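Local coordinates for protein oxidoreductase, Gfo/Idh/MocA family (Vibrio cholerae, PDB 1XEA) that probably binds a nicotinamide nucleotide through a Rossmann-type domain and acts as an oxidoreductase, its exact substrate being unknown, at residues 234-239 with 244-249; 133-138 with 228-233; 191-196 with 216-221; 166-171 with 198-203; 5-10 with 17-22. All blocks are in the same frame, centred on the assembly; numbering follows the deposited sequence.

From the N terminus, contact 5 comes first. It closes the short loop between strand 3-8 and helix 12-22 of the parallel, Rossmann-type sheet. The other four contacts all reach the mixed sheet. Contact 2 ties the 133-138 helix to strand 223-230 and closes a long loop. Contacts 3 and 4 are nested inside that loop. They cross each other, since their segments alternate along the chain, and they touch through backbone atoms of strand 196-206. Contact 1 follows in series as the hairpin of strands 233-237 and 242-247. It touches contact 2 where Tyr235 packs on Leu133. Contacts 1 to 4 also touch the second subunit.

Contact 1: 234-239 with 244-249; sequences AYLFDS and KMWRDN
Tyr235 and Met245, a selenomethionine, meet on one face of an antiparallel beta hairpin, strands 233-237 and 242-247 of the mixed sheet. The two side chains run alongside each other. Met245 CG lies over one face of the Tyr235 ring, 3.5 Å from CE2, as a CH-pi contact. The selenium stands obliquely to the same ring, 4.7 Å from its centroid, in a Met-aromatic contact. Met245 has CG anti to its backbone N (chi1 -179°), and this extended start carries the chain along the ring. Leu133 also packs on Tyr235.

The other face carries Ala234, Leu236, Lys244 and Trp246. The Trp246 ring lies alongside Leu236, with CH2 3.5 Å from Leu236 CD1. Ala234 CB sits at the ring edge, 3.8 Å from Trp246 CE3. Lys244 CG lies above one face of the indole, toward its rim. Phe219 and Ile221 of the second subunit pack against Ala234 and Trp246, so this face belongs to the subunit interface. The indole NE1 bonds to Glu251 in the next strand.

Four backbone hydrogen bonds join the strands through the hydrogen-bonded pairs Ala234-Trp246 and Leu236-Lys244. Tyr235-Met245 is the non-hydrogen-bonded pair between them. Here the Tyr235 CA approaches Lys244 O at 3.4 Å as a CA-H...O contact.

Contact 2: 133-138 with 228-233; sequences LSELAQ and ASYDNV
Tyr230 OH gives a hydrogen bond to Glu135 OE1 (2.6 Å). The two side chains run past one another, pointing opposite ways. The hydroxyl meets OE1 from above the carboxylate plane, 39° out of it. The carboxylate and ring planes are 62° apart, and the acid lies at the ring edge. Glu135 is bent at chi2 (70°), which folds its carboxylate back toward the tyrosine. Its other oxygen, OE2, accepts from the backbone N of Ala143, so both carboxylate oxygens have partners in the protein.

The tight part lies beside this bond. Leu133, at the N-cap position of the 134-138 helix, puts CD2 3.6 Å from Tyr230 CE1, at the ring edge. Its other branch, CD1, meets Ala228 CB at 3.7 Å. Phe237 also packs on Leu133.

The looser side is at Tyr230, which is only partly exposed, and at the 231-232 loop. In this loop, Asn232 packs on Gln218 of the second subunit. A nickel ion is bound about 4 Å from the Glu135 side chain. The contact is helix-on-sheet packing, with a tyrosine-carboxylate hydrogen bond where a short helix covers the mixed sheet.

Contact 3: 191-196 with 216-221; sequences HMSEGL and NRQFGI
Ser193 and Gln218 make the one direct contact between these segments. The side-chain amide of Gln218 lies against the serine methylene, with Ser193 CB 3.7 Å from Gln218 CD. The serine hydroxyl lies close by, 3.8 Å from the same Gln218 CD. Gln218 is bent at chi2 (-143°), which turns its amide toward the serine. Ala198 of strand 196-206 touches both residues.

The next shell holds the two backbones. A type II' beta turn runs from Ser193 to Leu196, with Leu196 N bonded to Ser193 O at 2.8 Å. On the other side, Asn216 OD1 accepts from Gln218 N at 2.9 Å, in the carbonyl plane. Asp231 of the second subunit packs on Gln218, so the loop also meets a neighbouring chain. The contact thus joins a tight beta hairpin at one edge of the mixed sheet to the loop leaving strand 209-216, whose bend is an Asx turn.

Contact 4: 166-171 with 198-203; sequences DDFIHP and ARLDVQ
Phe168 and Leu200 mark the closest backbone approach, with CA atoms 7.9 Å apart, between a kinked part of helix 160-175 and strand 196-206. Apolar side chains make most of the contact. Leu200 CD2 sits over the centre of one face of the Phe168 ring, 3.5 Å from its centroid and 13° off the normal, a CH-pi contact. The two side chains cross at about a right angle. Phe168 sends its ring out from the helix with CG opposite the backbone N (chi1 -170°), which brings it onto the strand.

Val202, two residues along on the same face, takes the far end of the ring. Its CG2 is 3.6 Å from Phe168 CZ, while CB lies at the ring edge. Ile302 of helix 286-311 also packs on Phe168 and Val202.

Asp201 turns to the other face of the sheet. Its OD2 forms a salt bridge with Arg199 NH1, 2.6 Å long, and Leu210 of the second subunit packs on both residues. Arg199 and Ala198 both face His191. The strand therefore carries a classic beta bulge, and its Leu200 face is covered by helices 160-175 and 286-311, while the Asp201 face meets the second subunit.

Contact 5: 5-10 with 17-22; sequences IAMIGL and AYLPVL
Strand 3-8 and helix 12-22 open a beta-alpha-beta unit of the Rossmann fold, and Met7, a selenomethionine, packs between them. The axes of the strand and helix segments run roughly antiparallel, at 157°, and are 10.9 Å apart. Met7 SE touches Leu22 CD2 at 3.6 Å, and the two side chains cross. The Met7 chain is extended through chi2 (-175°) and bends at chi3 (46°). This bend lays its CE along the helix, 4.1 Å from Tyr18 CB and 4.2 Å from Leu19 CG. Ile5, two residues earlier and on the same side of the strand, adds CG2 at 4.2 Å from Leu22 CD2.

Tyr18 gives only its CB to this contact. Its ring stacks with His70, and its hydroxyl bonds to Asp93. Leu30 of strand 28-33 touches both Met7 and Leu22, and Met68 of strand 66-69 reaches Ile5, Tyr18 and Leu22. Beyond the strand, Gly9 belongs to a sequence consistent with the glycine-rich nucleotide-binding loop of this fold. No hydrogen bond crosses between the segments. Helix and strand are therefore held here by buried apolar packing, with the single selenoether side chain of Met7 reaching three helix residues.

Contact 1: 234-239 with 244-249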
# COMPACT_ATOMS: atom_id res chain seq x y z
N ALA A 234 6.12 -8.64 -14.46
CA ALA A 234 6.88 -8.69 -13.22
C ALA A 234 5.94 -8.95 -12.05
O ALA A 234 4.72 -8.80 -12.18
CB ALA A 234 7.64 -7.38 -13.03
N TYR A 235 6.52 -9.37 -10.92
CA TYR A 235 5.78 -9.64 -9.68
C TYR A 235 6.66 -9.23 -8.50
O TYR A 235 7.88 -9.33 -8.56
CB TYR A 235 5.50 -11.13 -9.49
CG TYR A 235 4.56 -11.76 -10.46
CD1 TYR A 235 4.99 -12.14 -11.73
CD2 TYR A 235 3.23 -12.01 -10.12
CE1 TYR A 235 4.13 -12.75 -12.63
CE2 TYR A 235 2.35 -12.61 -11.01
CZ TYR A 235 2.81 -12.98 -12.26
OH TYR A 235 1.94 -13.57 -13.16
N LEU A 236 6.03 -8.79 -7.42
CA LEU A 236 6.77 -8.40 -6.24
C LEU A 236 5.94 -8.77 -5.03
O LEU A 236 4.94 -8.13 -4.74
CB LEU A 236 7.02 -6.89 -6.22
CG LEU A 236 8.14 -6.35 -5.30
CD1 LEU A 236 7.88 -4.87 -5.11
CD2 LEU A 236 8.17 -7.05 -3.97
N PHE A 237 6.36 -9.82 -4.33
CA PHE A 237 5.64 -10.26 -3.14
C PHE A 237 6.30 -9.72 -1.88
O PHE A 237 7.49 -9.93 -1.66
CB PHE A 237 5.60 -11.78 -3.08
CG PHE A 237 4.94 -12.42 -4.26
CD1 PHE A 237 5.69 -12.88 -5.33
CD2 PHE A 237 3.56 -12.59 -4.29
CE1 PHE A 237 5.08 -13.52 -6.42
CE2 PHE A 237 2.93 -13.23 -5.36
CZ PHE A 237 3.69 -13.69 -6.43
N ASP A 238 5.52 -9.01 -1.06
CA ASP A 238 6.02 -8.43 0.19
C ASP A 238 5.80 -9.39 1.36
O ASP A 238 6.14 -9.08 2.51
CB ASP A 238 5.32 -7.10 0.47
CG ASP A 238 3.82 -7.18 0.26
OD1 ASP A 238 3.38 -7.41 -0.88
OD2 ASP A 238 3.08 -7.03 1.25
N SER A 239 5.22 -10.55 1.07
CA SER A 239 4.98 -11.56 2.09
C SER A 239 4.58 -12.85 1.37
O SER A 239 4.69 -12.95 0.14
CB SER A 239 3.85 -11.14 3.04
OG SER A 239 2.58 -11.26 2.44
N LYS A 244 2.04 -7.97 -5.68
CA LYS A 244 1.48 -7.18 -6.75
C LYS A 244 2.05 -7.66 -8.08
O LYS A 244 3.20 -8.08 -8.15
CB LYS A 244 1.73 -5.69 -6.53
CG LYS A 244 3.07 -5.35 -5.93
CD LYS A 244 3.22 -3.85 -5.66
CE LYS A 244 2.35 -3.38 -4.49
NZ LYS A 244 2.82 -2.07 -3.92
N MSE A 245 1.21 -7.63 -9.11
CA MSE A 245 1.57 -8.06 -10.45
C MSE A 245 1.54 -6.86 -11.40
O MSE A 245 0.55 -6.12 -11.45
CB MSE A 245 0.58 -9.11 -10.93
CG MSE A 245 0.86 -9.67 -12.31
SE MSE A 245 -0.51 -10.97 -12.94
CE MSE A 245 -1.43 -9.83 -14.23
N TRP A 246 2.63 -6.68 -12.13
CA TRP A 246 2.75 -5.60 -13.10
C TRP A 246 2.70 -6.21 -14.51
O TRP A 246 3.60 -6.95 -14.92
CB TRP A 246 4.06 -4.85 -12.88
CG TRP A 246 4.10 -4.10 -11.60
CD1 TRP A 246 3.22 -3.15 -11.18
CD2 TRP A 246 5.10 -4.20 -10.58
NE1 TRP A 246 3.60 -2.66 -9.96
CE2 TRP A 246 4.75 -3.29 -9.57
CE3 TRP A 246 6.25 -4.98 -10.41
CZ2 TRP A 246 5.50 -3.12 -8.41
CZ3 TRP A 246 7.01 -4.82 -9.25
CH2 TRP A 246 6.63 -3.90 -8.27
N ARG A 247 1.64 -5.89 -15.24
CA ARG A 247 1.44 -6.41 -16.58
C ARG A 247 0.70 -5.37 -17.39
O ARG A 247 -0.22 -4.73 -16.89
CB ARG A 247 0.63 -7.70 -16.51
CG ARG A 247 0.03 -8.13 -17.81
CD ARG A 247 -0.75 -9.40 -17.62
NE ARG A 247 0.14 -10.52 -17.36
CZ ARG A 247 -0.25 -11.72 -16.97
NH1 ARG A 247 -1.55 -11.94 -16.78
NH2 ARG A 247 0.64 -12.69 -16.77
N ASP A 248 1.11 -5.19 -18.64
CA ASP A 248 0.49 -4.20 -19.52
C ASP A 248 0.54 -2.82 -18.88
O ASP A 248 -0.40 -2.02 -18.99
CB ASP A 248 -0.96 -4.58 -19.81
CG ASP A 248 -1.10 -5.95 -20.41
OD1 ASP A 248 -0.43 -6.23 -21.44
OD2 ASP A 248 -1.88 -6.77 -19.87
N ASN A 249 1.64 -2.54 -18.19
CA ASN A 249 1.82 -1.27 -17.52
C ASN A 249 0.71 -1.00 -16.53
O ASN A 249 0.28 0.13 -16.36
CB ASN A 249 1.88 -0.13 -18.53
CG ASN A 249 2.59 1.09 -17.96
OD1 ASN A 249 3.67 0.97 -17.36
ND2 ASN A 249 1.99 2.26 -18.16

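Contact 2: 133-138 with 228-233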
# COMPACT_ATOMS: atom_id res chain seq x y z
N LEU A 133 4.19 -18.19 -10.41
CA LEU A 133 5.47 -18.43 -11.08
C LEU A 133 5.76 -19.92 -11.22
O LEU A 133 6.26 -20.55 -10.29
CB LEU A 133 6.58 -17.74 -10.29
CG LEU A 133 6.24 -16.33 -9.82
CD1 LEU A 133 7.32 -15.84 -8.87
CD2 LEU A 133 6.09 -15.41 -11.01
N SER A 134 5.45 -20.49 -12.39
CA SER A 134 5.65 -21.92 -12.63
C SER A 134 7.10 -22.35 -12.50
O SER A 134 7.39 -23.48 -12.07
CB SER A 134 5.10 -22.31 -14.01
OG SER A 134 5.64 -21.50 -15.05
N GLU A 135 8.01 -21.46 -12.86
CA GLU A 135 9.43 -21.73 -12.75
C GLU A 135 9.77 -22.16 -11.32
O GLU A 135 10.66 -22.97 -11.11
CB GLU A 135 10.25 -20.50 -13.14
CG GLU A 135 10.35 -20.20 -14.64
CD GLU A 135 9.05 -19.72 -15.29
OE1 GLU A 135 8.20 -19.11 -14.60
OE2 GLU A 135 8.89 -19.94 -16.51
N LEU A 136 9.09 -21.62 -10.32
CA LEU A 136 9.41 -22.04 -8.97
C LEU A 136 8.82 -23.41 -8.69
O LEU A 136 9.46 -24.25 -8.05
CB LEU A 136 8.91 -21.05 -7.93
CG LEU A 136 9.78 -19.80 -7.78
CD1 LEU A 136 9.22 -18.95 -6.67
CD2 LEU A 136 11.22 -20.17 -7.50
N ALA A 137 7.61 -23.64 -9.17
CA ALA A 137 6.96 -24.93 -8.94
C ALA A 137 7.77 -26.05 -9.58
O ALA A 137 8.09 -27.04 -8.92
CB ALA A 137 5.55 -24.92 -9.51
N GLN A 138 8.10 -25.88 -10.85
CA GLN A 138 8.85 -26.87 -11.59
C GLN A 138 10.35 -26.87 -11.28
O GLN A 138 11.07 -27.78 -11.68
CB GLN A 138 8.64 -26.66 -13.07
CG GLN A 138 7.23 -26.86 -13.51
CD GLN A 138 7.02 -26.35 -14.93
OE1 GLN A 138 7.16 -25.14 -15.20
NE2 GLN A 138 6.71 -27.27 -15.85
N ALA A 228 10.17 -11.15 -9.14
CA ALA A 228 10.43 -11.97 -10.31
C ALA A 228 10.11 -11.19 -11.57
O ALA A 228 9.16 -10.43 -11.61
CB ALA A 228 9.57 -13.23 -10.24
N SER A 229 10.90 -11.37 -12.61
CA SER A 229 10.57 -10.65 -13.82
C SER A 229 10.73 -11.51 -15.06
O SER A 229 11.60 -12.37 -15.15
CB SER A 229 11.42 -9.39 -13.95
OG SER A 229 12.69 -9.68 -14.49
N TYR A 230 9.85 -11.25 -16.02
CA TYR A 230 9.84 -11.95 -17.29
C TYR A 230 9.84 -10.85 -18.32
O TYR A 230 10.17 -9.70 -18.00
CB TYR A 230 8.56 -12.77 -17.43
CG TYR A 230 8.38 -13.82 -16.37
CD1 TYR A 230 7.91 -13.48 -15.09
CD2 TYR A 230 8.66 -15.16 -16.63
CE1 TYR A 230 7.74 -14.46 -14.12
CE2 TYR A 230 8.49 -16.13 -15.66
CZ TYR A 230 8.03 -15.78 -14.41
OH TYR A 230 7.85 -16.76 -13.47
N ASP A 231 9.48 -11.16 -19.56
CA ASP A 231 9.45 -10.09 -20.54
C ASP A 231 8.13 -9.36 -20.40
O ASP A 231 7.07 -9.95 -20.54
CB ASP A 231 9.63 -10.64 -21.96
CG ASP A 231 11.04 -11.15 -22.21
OD1 ASP A 231 12.02 -10.40 -21.94
OD2 ASP A 231 11.18 -12.31 -22.69
N ASN A 232 8.21 -8.07 -20.09
CA ASN A 232 7.05 -7.20 -19.92
C ASN A 232 6.10 -7.65 -18.83
O ASN A 232 4.94 -7.25 -18.81
CB ASN A 232 6.28 -7.05 -21.23
CG ASN A 232 7.09 -6.30 -22.27
OD1 ASN A 232 7.72 -5.28 -21.97
ND2 ASN A 232 7.07 -6.80 -23.49
N VAL A 233 6.61 -8.48 -17.93
CA VAL A 233 5.79 -8.94 -16.83
C VAL A 233 6.67 -9.04 -15.60
O VAL A 233 7.82 -9.44 -15.69
CB VAL A 233 5.17 -10.31 -17.14
CG1 VAL A 233 4.20 -10.68 -16.02
CG2 VAL A 233 4.42 -10.27 -18.48

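Contact 3: 191-196 with 216-221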
# COMPACT_ATOMS: atom_id res chain seq x y z
N HIS A 191 29.15 -7.49 4.08
CA HIS A 191 29.59 -6.47 5.01
C HIS A 191 29.69 -7.08 6.39
O HIS A 191 28.85 -7.88 6.79
CB HIS A 191 28.61 -5.30 5.06
CG HIS A 191 29.00 -4.21 6.02
ND1 HIS A 191 30.13 -3.44 5.84
CD2 HIS A 191 28.40 -3.75 7.14
CE1 HIS A 191 30.20 -2.53 6.80
NE2 HIS A 191 29.16 -2.70 7.60
N MSE A 192 30.74 -6.71 7.12
CA MSE A 192 30.95 -7.21 8.46
C MSE A 192 30.76 -6.07 9.45
O MSE A 192 31.45 -5.06 9.38
CB MSE A 192 32.37 -7.77 8.58
CG MSE A 192 32.72 -8.86 7.58
SE MSE A 192 31.94 -10.60 7.99
CE MSE A 192 32.48 -10.75 9.86
N SER A 193 29.81 -6.22 10.37
CA SER A 193 29.60 -5.20 11.38
C SER A 193 30.28 -5.72 12.64
O SER A 193 30.03 -6.86 13.05
CB SER A 193 28.12 -4.96 11.64
OG SER A 193 27.95 -4.00 12.67
N GLU A 194 31.11 -4.88 13.25
CA GLU A 194 31.87 -5.28 14.42
C GLU A 194 32.61 -6.53 13.98
O GLU A 194 33.42 -6.49 13.05
CB GLU A 194 30.95 -5.60 15.60
CG GLU A 194 31.36 -4.91 16.89
CD GLU A 194 30.81 -3.50 16.98
OE1 GLU A 194 29.62 -3.35 17.33
OE2 GLU A 194 31.55 -2.53 16.70
N GLY A 195 32.32 -7.66 14.62
CA GLY A 195 33.00 -8.89 14.25
C GLY A 195 32.09 -9.94 13.63
O GLY A 195 32.48 -11.10 13.49
N LEU A 196 30.89 -9.53 13.23
CA LEU A 196 29.94 -10.47 12.63
C LEU A 196 29.54 -10.12 11.19
O LEU A 196 29.92 -9.08 10.65
CB LEU A 196 28.70 -10.54 13.51
CG LEU A 196 29.02 -10.82 14.97
CD1 LEU A 196 27.76 -10.72 15.79
CD2 LEU A 196 29.66 -12.19 15.11
N ASN A 216 20.08 -8.95 4.58
CA ASN A 216 20.67 -7.91 5.39
C ASN A 216 20.10 -8.09 6.78
O ASN A 216 19.00 -7.62 7.08
CB ASN A 216 20.30 -6.53 4.86
CG ASN A 216 21.04 -5.43 5.55
OD1 ASN A 216 21.36 -5.54 6.73
ND2 ASN A 216 21.32 -4.36 4.84
N ARG A 217 20.84 -8.78 7.63
CA ARG A 217 20.38 -9.03 8.99
C ARG A 217 20.60 -7.86 9.93
O ARG A 217 20.54 -8.01 11.15
CB ARG A 217 20.99 -10.31 9.52
CG ARG A 217 20.39 -11.51 8.84
CD ARG A 217 20.99 -12.78 9.31
NE ARG A 217 20.82 -12.96 10.73
CZ ARG A 217 21.09 -14.10 11.35
NH1 ARG A 217 21.53 -15.14 10.66
NH2 ARG A 217 20.91 -14.20 12.66
N GLN A 218 20.84 -6.70 9.34
CA GLN A 218 21.02 -5.46 10.08
C GLN A 218 20.18 -4.45 9.32
O GLN A 218 20.61 -3.32 9.10
CB GLN A 218 22.47 -5.00 10.10
CG GLN A 218 23.37 -5.71 11.11
CD GLN A 218 24.39 -4.76 11.72
OE1 GLN A 218 25.07 -4.02 11.00
NE2 GLN A 218 24.50 -4.77 13.05
N PHE A 219 18.99 -4.88 8.91
CA PHE A 219 18.07 -4.04 8.15
C PHE A 219 17.16 -3.27 9.11
O PHE A 219 17.04 -3.62 10.28
CB PHE A 219 17.23 -4.94 7.23
CG PHE A 219 16.60 -4.24 6.06
CD1 PHE A 219 17.39 -3.61 5.09
CD2 PHE A 219 15.22 -4.24 5.88
CE1 PHE A 219 16.82 -3.02 3.97
CE2 PHE A 219 14.64 -3.66 4.76
CZ PHE A 219 15.44 -3.04 3.80
N GLY A 220 16.51 -2.22 8.60
CA GLY A 220 15.63 -1.43 9.44
C GLY A 220 14.41 -2.18 9.94
O GLY A 220 13.76 -1.77 10.91
N ILE A 221 14.11 -3.31 9.31
CA ILE A 221 12.95 -4.12 9.69
C ILE A 221 13.11 -5.56 9.20
O ILE A 221 13.90 -5.83 8.29
CB ILE A 221 11.64 -3.52 9.11
CG1 ILE A 221 10.41 -4.08 9.84
CG2 ILE A 221 11.51 -3.87 7.64
CD1 ILE A 221 9.14 -3.31 9.53

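Contact 4: 166-171 with 198-203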
# COMPACT_ATOMS: atom_id res chain seq x y z
N ASP A 166 22.42 -21.63 8.38
CA ASP A 166 21.13 -21.66 9.05
C ASP A 166 20.14 -20.57 8.64
O ASP A 166 19.02 -20.53 9.13
CB ASP A 166 21.33 -21.63 10.57
CG ASP A 166 22.17 -22.78 11.06
OD1 ASP A 166 21.76 -23.95 10.87
OD2 ASP A 166 23.25 -22.52 11.63
N ASP A 167 20.55 -19.70 7.72
CA ASP A 167 19.67 -18.62 7.31
C ASP A 167 19.71 -18.32 5.82
O ASP A 167 18.78 -18.64 5.09
CB ASP A 167 20.03 -17.37 8.11
CG ASP A 167 18.82 -16.53 8.45
OD1 ASP A 167 17.69 -16.97 8.16
OD2 ASP A 167 19.00 -15.43 9.01
N PHE A 168 20.81 -17.70 5.39
CA PHE A 168 21.02 -17.31 4.00
C PHE A 168 20.69 -18.44 3.03
O PHE A 168 20.32 -18.20 1.88
CB PHE A 168 22.46 -16.87 3.78
CG PHE A 168 22.70 -16.24 2.45
CD1 PHE A 168 22.14 -15.00 2.15
CD2 PHE A 168 23.47 -16.89 1.49
CE1 PHE A 168 22.35 -14.41 0.90
CE2 PHE A 168 23.69 -16.30 0.24
CZ PHE A 168 23.13 -15.06 -0.07
N ILE A 169 20.84 -19.67 3.50
CA ILE A 169 20.56 -20.82 2.66
C ILE A 169 19.12 -20.79 2.18
O ILE A 169 18.80 -21.36 1.15
CB ILE A 169 20.85 -22.13 3.41
CG1 ILE A 169 20.97 -23.28 2.41
CG2 ILE A 169 19.74 -22.40 4.41
CD1 ILE A 169 21.74 -24.45 2.94
N HIS A 170 18.25 -20.12 2.93
CA HIS A 170 16.86 -20.04 2.53
C HIS A 170 16.76 -19.28 1.22
O HIS A 170 16.39 -19.85 0.20
CB HIS A 170 16.03 -19.34 3.60
CG HIS A 170 15.43 -20.27 4.60
ND1 HIS A 170 14.72 -21.39 4.24
CD2 HIS A 170 15.44 -20.26 5.95
CE1 HIS A 170 14.32 -22.03 5.32
NE2 HIS A 170 14.74 -21.36 6.38
N PRO A 171 17.11 -17.99 1.21
CA PRO A 171 17.01 -17.24 -0.05
C PRO A 171 17.92 -17.77 -1.15
O PRO A 171 17.55 -17.79 -2.32
CB PRO A 171 17.36 -15.81 0.37
CG PRO A 171 18.28 -16.01 1.52
CD PRO A 171 17.61 -17.12 2.30
N ALA A 198 26.89 -8.90 8.72
CA ALA A 198 25.69 -8.08 8.77
C ALA A 198 24.81 -8.36 7.55
O ALA A 198 23.64 -8.73 7.71
CB ALA A 198 26.06 -6.59 8.82
N ARG A 199 25.35 -8.21 6.34
CA ARG A 199 24.59 -8.48 5.13
C ARG A 199 25.41 -9.24 4.10
O ARG A 199 26.62 -9.01 3.97
CB ARG A 199 24.06 -7.20 4.49
CG ARG A 199 25.12 -6.46 3.76
CD ARG A 199 24.58 -5.57 2.68
NE ARG A 199 25.72 -4.99 1.98
CZ ARG A 199 26.50 -5.66 1.13
NH1 ARG A 199 26.26 -6.94 0.86
NH2 ARG A 199 27.55 -5.07 0.57
N LEU A 200 24.75 -10.12 3.36
CA LEU A 200 25.38 -10.95 2.33
C LEU A 200 24.56 -10.86 1.04
O LEU A 200 23.33 -10.94 1.08
CB LEU A 200 25.43 -12.41 2.80
CG LEU A 200 26.15 -13.43 1.94
CD1 LEU A 200 27.62 -13.06 1.84
CD2 LEU A 200 25.99 -14.81 2.55
N ASP A 201 25.23 -10.69 -0.09
CA ASP A 201 24.54 -10.58 -1.37
C ASP A 201 25.20 -11.40 -2.46
O ASP A 201 26.26 -11.03 -2.96
CB ASP A 201 24.46 -9.12 -1.81
CG ASP A 201 23.53 -8.29 -0.93
OD1 ASP A 201 22.36 -8.69 -0.78
OD2 ASP A 201 23.97 -7.25 -0.41
N VAL A 202 24.55 -12.50 -2.83
CA VAL A 202 25.07 -13.37 -3.87
C VAL A 202 24.20 -13.27 -5.10
O VAL A 202 22.99 -13.47 -5.05
CB VAL A 202 25.10 -14.83 -3.40
CG1 VAL A 202 25.51 -15.73 -4.56
CG2 VAL A 202 26.06 -14.98 -2.24
N GLN A 203 24.84 -12.97 -6.22
CA GLN A 203 24.14 -12.80 -7.48
C GLN A 203 24.96 -13.34 -8.66
O GLN A 203 26.16 -13.10 -8.75
CB GLN A 203 23.84 -11.31 -7.66
CG GLN A 203 23.86 -10.82 -9.09
CD GLN A 203 23.44 -9.37 -9.23
OE1 GLN A 203 23.65 -8.76 -10.28
NE2 GLN A 203 22.84 -8.81 -8.19

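Contact 5: 5-10 with 17-22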
# COMPACT_ATOMS: atom_id res chain seq x y z
N ILE A 5 5.18 -42.27 10.37
CA ILE A 5 6.36 -41.44 10.37
C ILE A 5 6.87 -41.24 11.79
O ILE A 5 6.08 -41.16 12.73
CB ILE A 5 6.03 -40.05 9.73
CG1 ILE A 5 5.99 -40.16 8.20
CG2 ILE A 5 7.07 -39.01 10.11
CD1 ILE A 5 4.92 -41.06 7.65
N ALA A 6 8.18 -41.18 11.95
CA ALA A 6 8.76 -40.97 13.26
C ALA A 6 9.46 -39.64 13.22
O ALA A 6 10.24 -39.36 12.30
CB ALA A 6 9.73 -42.07 13.58
N MSE A 7 9.18 -38.80 14.20
CA MSE A 7 9.81 -37.50 14.27
C MSE A 7 10.85 -37.48 15.39
O MSE A 7 10.51 -37.52 16.57
CB MSE A 7 8.77 -36.42 14.51
CG MSE A 7 7.95 -36.11 13.29
SE MSE A 7 6.76 -34.63 13.59
CE MSE A 7 7.99 -33.41 14.45
N ILE A 8 12.11 -37.43 15.00
CA ILE A 8 13.20 -37.42 15.95
C ILE A 8 13.67 -35.99 16.17
O ILE A 8 13.98 -35.28 15.21
CB ILE A 8 14.40 -38.26 15.45
CG1 ILE A 8 14.00 -39.73 15.32
CG2 ILE A 8 15.57 -38.10 16.40
CD1 ILE A 8 13.36 -40.08 14.00
N GLY A 9 13.72 -35.58 17.43
CA GLY A 9 14.19 -34.24 17.77
C GLY A 9 13.11 -33.18 17.70
O GLY A 9 12.91 -32.53 16.67
N LEU A 10 12.42 -32.98 18.82
CA LEU A 10 11.35 -32.01 18.86
C LEU A 10 11.77 -30.64 19.38
O LEU A 10 11.51 -30.29 20.53
CB LEU A 10 10.19 -32.57 19.69
CG LEU A 10 9.78 -33.97 19.25
CD1 LEU A 10 8.64 -34.46 20.13
CD2 LEU A 10 9.37 -33.98 17.79
N ALA A 17 5.97 -25.77 13.52
CA ALA A 17 5.41 -26.06 12.21
C ALA A 17 5.15 -27.53 11.92
O ALA A 17 4.00 -27.94 11.70
CB ALA A 17 6.34 -25.49 11.13
N TYR A 18 6.21 -28.32 11.92
CA TYR A 18 6.09 -29.74 11.61
C TYR A 18 5.08 -30.51 12.44
O TYR A 18 4.08 -31.01 11.92
CB TYR A 18 7.47 -30.38 11.70
CG TYR A 18 8.42 -29.86 10.65
CD1 TYR A 18 9.51 -29.09 11.00
CD2 TYR A 18 8.23 -30.17 9.30
CE1 TYR A 18 10.41 -28.64 10.04
CE2 TYR A 18 9.12 -29.73 8.32
CZ TYR A 18 10.21 -28.96 8.70
OH TYR A 18 11.12 -28.55 7.75
N LEU A 19 5.33 -30.60 13.74
CA LEU A 19 4.42 -31.33 14.62
C LEU A 19 2.96 -30.93 14.41
O LEU A 19 2.11 -31.78 14.16
CB LEU A 19 4.82 -31.11 16.08
CG LEU A 19 4.79 -32.37 16.93
CD1 LEU A 19 5.09 -31.99 18.37
CD2 LEU A 19 3.44 -33.06 16.83
N PRO A 20 2.65 -29.62 14.49
CA PRO A 20 1.26 -29.22 14.29
C PRO A 20 0.68 -29.60 12.93
O PRO A 20 -0.51 -29.90 12.82
CB PRO A 20 1.30 -27.70 14.52
CG PRO A 20 2.70 -27.33 14.19
CD PRO A 20 3.50 -28.44 14.78
N VAL A 21 1.51 -29.61 11.89
CA VAL A 21 1.02 -29.97 10.57
C VAL A 21 0.83 -31.47 10.46
O VAL A 21 -0.16 -31.93 9.91
CB VAL A 21 1.99 -29.52 9.46
CG1 VAL A 21 1.60 -30.14 8.13
CG2 VAL A 21 1.99 -28.02 9.36
N LEU A 22 1.77 -32.24 10.98
CA LEU A 22 1.66 -33.68 10.90
C LEU A 22 0.59 -34.28 11.78
O LEU A 22 -0.15 -35.15 11.34
CB LEU A 22 2.99 -34.32 11.24
CG LEU A 22 3.83 -34.65 10.00
CD1 LEU A 22 4.09 -33.41 9.17
CD2 LEU A 22 5.12 -35.27 10.48